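Local coordinates for Glyco_hydro_cc domain-containing protein (Pseudomonas viridiflava, PDB 6UAV) that probably cleaves beta-1,3-glucan chains internally, as an endo-beta-1,3-glucanase of glycoside hydrolase family 128, subgroup II, at residues Phe52-Trp57 / Leu68-His73; Ala59-Gly64 / Glu106-Gln111. One frame throughout, in Å; residues are numbered along the deposited sequence.

Contact 1: residues Phe52-Trp57 / Leu68-His73; sequences FVPMVW and LYLLAH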
# COMPACT_ATOMS: atom_id res chain seq x y z
N PHE A 52 2.50 12.29 -0.01
CA PHE A 52 3.23 11.12 -0.57
C PHE A 52 3.82 10.32 0.59
O PHE A 52 4.39 10.92 1.53
CB PHE A 52 4.38 11.58 -1.46
CG PHE A 52 5.35 10.50 -1.88
CD1 PHE A 52 5.00 9.61 -2.88
CD2 PHE A 52 6.57 10.35 -1.23
CE1 PHE A 52 5.90 8.62 -3.27
CE2 PHE A 52 7.43 9.33 -1.62
CZ PHE A 52 7.09 8.45 -2.62
N VAL A 53 3.77 9.00 0.53
CA VAL A 53 4.32 8.10 1.59
C VAL A 53 5.43 7.30 0.97
O VAL A 53 5.22 6.60 -0.01
CB VAL A 53 3.26 7.17 2.21
CG1 VAL A 53 3.87 6.22 3.27
CG2 VAL A 53 2.13 7.99 2.81
N PRO A 54 6.67 7.48 1.45
CA PRO A 54 7.80 6.78 0.86
C PRO A 54 7.75 5.28 1.18
O PRO A 54 7.20 4.89 2.19
CB PRO A 54 9.04 7.30 1.54
CG PRO A 54 8.56 8.16 2.64
CD PRO A 54 7.06 8.37 2.55
N MET A 55 8.49 4.49 0.39
CA MET A 55 8.54 3.04 0.60
C MET A 55 9.95 2.50 0.37
O MET A 55 10.64 2.91 -0.55
CB MET A 55 7.61 2.31 -0.36
CG MET A 55 7.67 0.79 -0.18
SD MET A 55 6.28 -0.04 -0.96
CE MET A 55 6.19 -1.48 0.09
N VAL A 56 10.35 1.63 1.29
CA VAL A 56 11.55 0.77 1.16
C VAL A 56 11.07 -0.52 0.56
O VAL A 56 10.34 -1.28 1.26
CB VAL A 56 12.21 0.56 2.54
CG1 VAL A 56 13.36 -0.41 2.41
CG2 VAL A 56 12.68 1.87 3.09
N TRP A 57 11.45 -0.78 -0.66
CA TRP A 57 10.87 -1.91 -1.41
C TRP A 57 11.45 -3.23 -0.91
O TRP A 57 10.66 -4.19 -0.70
CB TRP A 57 11.08 -1.69 -2.92
CG TRP A 57 10.15 -2.50 -3.78
CD1 TRP A 57 8.87 -2.23 -4.19
CD2 TRP A 57 10.56 -3.66 -4.50
NE1 TRP A 57 8.43 -3.20 -5.05
CE2 TRP A 57 9.47 -4.07 -5.28
CE3 TRP A 57 11.76 -4.38 -4.54
CZ2 TRP A 57 9.51 -5.24 -6.03
CZ3 TRP A 57 11.81 -5.50 -5.34
CH2 TRP A 57 10.71 -5.90 -6.11
N LEU A 68 17.95 11.35 5.31
CA LEU A 68 18.15 12.77 4.97
C LEU A 68 16.79 13.31 4.47
O LEU A 68 16.34 14.40 4.89
CB LEU A 68 19.26 12.81 3.91
CG LEU A 68 19.83 14.16 3.52
CD1 LEU A 68 20.50 14.85 4.70
CD2 LEU A 68 20.84 13.99 2.38
N TYR A 69 16.13 12.57 3.56
CA TYR A 69 14.82 12.97 3.01
C TYR A 69 13.76 13.04 4.12
O TYR A 69 13.06 14.08 4.28
CB TYR A 69 14.40 12.03 1.88
CG TYR A 69 13.02 12.26 1.33
CD1 TYR A 69 12.71 13.35 0.54
CD2 TYR A 69 12.00 11.36 1.57
CE1 TYR A 69 11.44 13.59 0.06
CE2 TYR A 69 10.73 11.56 1.07
CZ TYR A 69 10.43 12.67 0.31
OH TYR A 69 9.20 12.89 -0.22
N LEU A 70 13.64 11.99 4.93
CA LEU A 70 12.59 11.99 5.97
C LEU A 70 12.83 13.13 6.95
O LEU A 70 11.85 13.82 7.30
CB LEU A 70 12.55 10.65 6.71
CG LEU A 70 12.11 9.44 5.90
CD1 LEU A 70 12.26 8.15 6.70
CD2 LEU A 70 10.65 9.57 5.49
N LEU A 71 14.05 13.36 7.39
CA LEU A 71 14.26 14.38 8.44
C LEU A 71 13.89 15.77 7.90
O LEU A 71 13.46 16.62 8.72
CB LEU A 71 15.72 14.31 8.87
CG LEU A 71 16.00 13.10 9.74
CD1 LEU A 71 17.51 12.85 9.87
CD2 LEU A 71 15.35 13.29 11.11
N ALA A 72 14.08 16.01 6.61
CA ALA A 72 13.78 17.34 6.03
C ALA A 72 12.31 17.46 5.57
O ALA A 72 11.94 18.53 5.12
CB ALA A 72 14.75 17.66 4.91
N HIS A 73 11.50 16.43 5.78
CA HIS A 73 10.06 16.38 5.44
C HIS A 73 9.33 15.83 6.66
O HIS A 73 8.77 14.72 6.65
CB HIS A 73 9.83 15.53 4.18
CG HIS A 73 10.50 16.08 2.96
ND1 HIS A 73 11.81 15.77 2.65
CD2 HIS A 73 10.06 16.85 1.94
CE1 HIS A 73 12.17 16.39 1.53
NE2 HIS A 73 11.11 17.06 1.08
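Tyr69 and Leu70, neighbours on helix 63-72, meet Phe52 and Pro54 of strand 51-56, the third strand of the barrel, within one of the beta-alpha-beta units that build a TIM barrel. The Tyr69 side chain points at the strand, CG anti to the backbone N (chi1 174°), and its phenol oxygen comes in obliquely to the Phe52 ring, OH 3.8 Å from CD2. Pro54 comes to the edge of the Tyr69 ring, near its plane, with CG 4.3 Å from CE2. Tyr44 of helix 44-48 touches both aromatic side chains, and the ring of Trp28 meets that of Phe52. Leu70 reaches the strand with its CD2 methyl: CG stands anti to the carbonyl carbon (chi1 -67°), and CD2 lies 3.8 Å from Pro54 CG. Tyr69 CE2 and Leu70 CD2 thus both make their nearest approach to the proline ring at its CG. Farther along, His73 folds back over Tyr69, with Tyr69 CE1 over one face of the imidazole, offset toward its rim. Its ND1 donates to Tyr69 O at 2.7 Å, an almost straight bond (166°) lying in the imidazole plane, which fixes the rotation of the ring. No hydrogen bond crosses between the segments, so this contact rests on apolar and aromatic packing among side chains that are all buried.

Contact 2: residues Ala59-Gly64 / Glu106-Gln111; sequences ANLDDG and EQISAQ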
# COMPACT_ATOMS: atom_id res chain seq x y z
N ALA A 59 15.68 -5.00 0.67
CA ALA A 59 16.88 -4.66 1.48
C ALA A 59 17.85 -3.77 0.68
O ALA A 59 18.89 -3.37 1.23
CB ALA A 59 17.55 -5.90 1.97
N ASN A 60 17.59 -3.50 -0.59
CA ASN A 60 18.45 -2.58 -1.40
C ASN A 60 18.04 -1.15 -1.06
O ASN A 60 17.08 -0.62 -1.67
CB ASN A 60 18.32 -2.84 -2.89
CG ASN A 60 19.52 -2.38 -3.68
OD1 ASN A 60 20.45 -1.77 -3.14
ND2 ASN A 60 19.48 -2.65 -4.98
N LEU A 61 18.64 -0.63 -0.01
CA LEU A 61 18.19 0.58 0.71
C LEU A 61 19.41 1.47 0.90
O LEU A 61 20.41 0.97 1.40
CB LEU A 61 17.68 0.15 2.08
CG LEU A 61 17.50 1.25 3.12
CD1 LEU A 61 16.51 2.26 2.64
CD2 LEU A 61 17.06 0.68 4.47
N ASP A 62 19.29 2.72 0.50
CA ASP A 62 20.29 3.78 0.76
C ASP A 62 19.86 4.49 2.03
O ASP A 62 19.06 5.41 1.90
CB ASP A 62 20.36 4.67 -0.48
CG ASP A 62 21.41 5.75 -0.32
OD1 ASP A 62 21.85 6.01 0.87
OD2 ASP A 62 21.70 6.37 -1.34
N ASP A 63 20.26 3.96 3.20
CA ASP A 63 19.68 4.34 4.52
C ASP A 63 19.92 5.85 4.70
O ASP A 63 18.99 6.58 5.09
CB ASP A 63 20.30 3.59 5.72
CG ASP A 63 20.40 2.06 5.65
OD1 ASP A 63 20.88 1.53 4.60
OD2 ASP A 63 20.05 1.39 6.67
N GLY A 64 21.12 6.30 4.40
CA GLY A 64 21.51 7.71 4.58
C GLY A 64 20.62 8.64 3.77
O GLY A 64 20.05 9.62 4.32
N GLU A 106 14.04 -0.14 12.03
CA GLU A 106 13.77 0.36 13.39
C GLU A 106 14.66 1.56 13.67
O GLU A 106 14.24 2.49 14.44
CB GLU A 106 14.01 -0.79 14.38
CG GLU A 106 12.99 -1.88 14.27
CD GLU A 106 13.25 -3.10 15.12
OE1 GLU A 106 14.43 -3.37 15.36
OE2 GLU A 106 12.25 -3.78 15.52
N GLN A 107 15.91 1.51 13.24
CA GLN A 107 16.83 2.64 13.45
C GLN A 107 16.26 3.87 12.71
O GLN A 107 16.22 4.99 13.28
CB GLN A 107 18.25 2.31 12.97
CG GLN A 107 19.15 3.53 13.18
CD GLN A 107 20.60 3.28 12.82
OE1 GLN A 107 20.94 3.00 11.66
NE2 GLN A 107 21.45 3.43 13.83
N ILE A 108 15.82 3.70 11.48
CA ILE A 108 15.25 4.84 10.68
C ILE A 108 14.01 5.37 11.42
O ILE A 108 13.89 6.59 11.59
CB ILE A 108 14.95 4.40 9.24
CG1 ILE A 108 16.23 4.18 8.43
CG2 ILE A 108 13.96 5.37 8.59
CD1 ILE A 108 16.06 3.22 7.25
N SER A 109 13.19 4.49 11.98
CA SER A 109 12.03 4.90 12.80
C SER A 109 12.47 5.71 14.00
O SER A 109 11.86 6.78 14.25
CB SER A 109 11.17 3.70 13.18
OG SER A 109 10.14 4.10 14.06
N ALA A 110 13.48 5.27 14.77
CA ALA A 110 13.94 6.00 15.97
C ALA A 110 14.54 7.36 15.59
O ALA A 110 14.25 8.33 16.29
CB ALA A 110 14.97 5.17 16.70
N GLN A 111 15.27 7.41 14.47
CA GLN A 111 16.04 8.61 14.08
C GLN A 111 15.14 9.66 13.42
O GLN A 111 15.50 10.81 13.39
CB GLN A 111 17.15 8.15 13.14
CG GLN A 111 18.27 7.45 13.88
CD GLN A 111 19.33 7.01 12.91
OE1 GLN A 111 19.02 6.74 11.75
NE2 GLN A 111 20.54 6.90 13.39
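Leu61 and Ile108 reach toward each other tip to tip, Leu61 CD2 standing 3.9 Å from Ile108 CD1. Leu61 sits in the loop leading to helix 63-72, its CG anti to the backbone N (chi1 165°); Ile108 belongs to helix 95-112 and sends out its longer branch, with CG1 beside the backbone N and CD1 at the far end. The same methyl passes the carboxylate of Asp63, 4.4 Å from its OD2, which is a loose van der Waals approach and no polar bond. Asp63 also directs its CB at helix 95-112, but its carboxylate is engaged by Arg104 of that helix, in a salt bridge through OD1. Just before it, Asp62 takes the N-cap position, and its OD1 accepts from Gln65 N. Around the methyl pair the packing widens: Leu61 touches Leu105 and Leu66, while Ile108 also rests on Lys67 and Leu70. Gln107 OE1 adds a hydrogen bond to Lys67 NZ. The start of helix 63-72 is joined to its neighbour on the outside of the barrel by a small apolar patch; the charge pair of Asp63 and Arg104, with the Gln107-Lys67 hydrogen bond, would probably add an electrostatic component beside the methyl packing.

From the N terminus, the chain runs through strand 51-56, the loop holding Leu61, and helix 63-72. Contact 1 closes a short loop there, bringing the helix back onto the strand with ten residues between its segments. Contact 2 opens inside that loop and closes only after strand 78-81, when helix 95-112 arrives, so the two contacts cross along the chain. Their centres lie about 10 Å apart, and both use helix 63-72: contact 1 its C-terminal half, contact 2 its beginning. They also touch directly, Val56 CG2 lying 3.9 Å from Leu61 CD1. Together they tie the third barrel strand to its following helix, and that helix to the next one on the outside of the barrel.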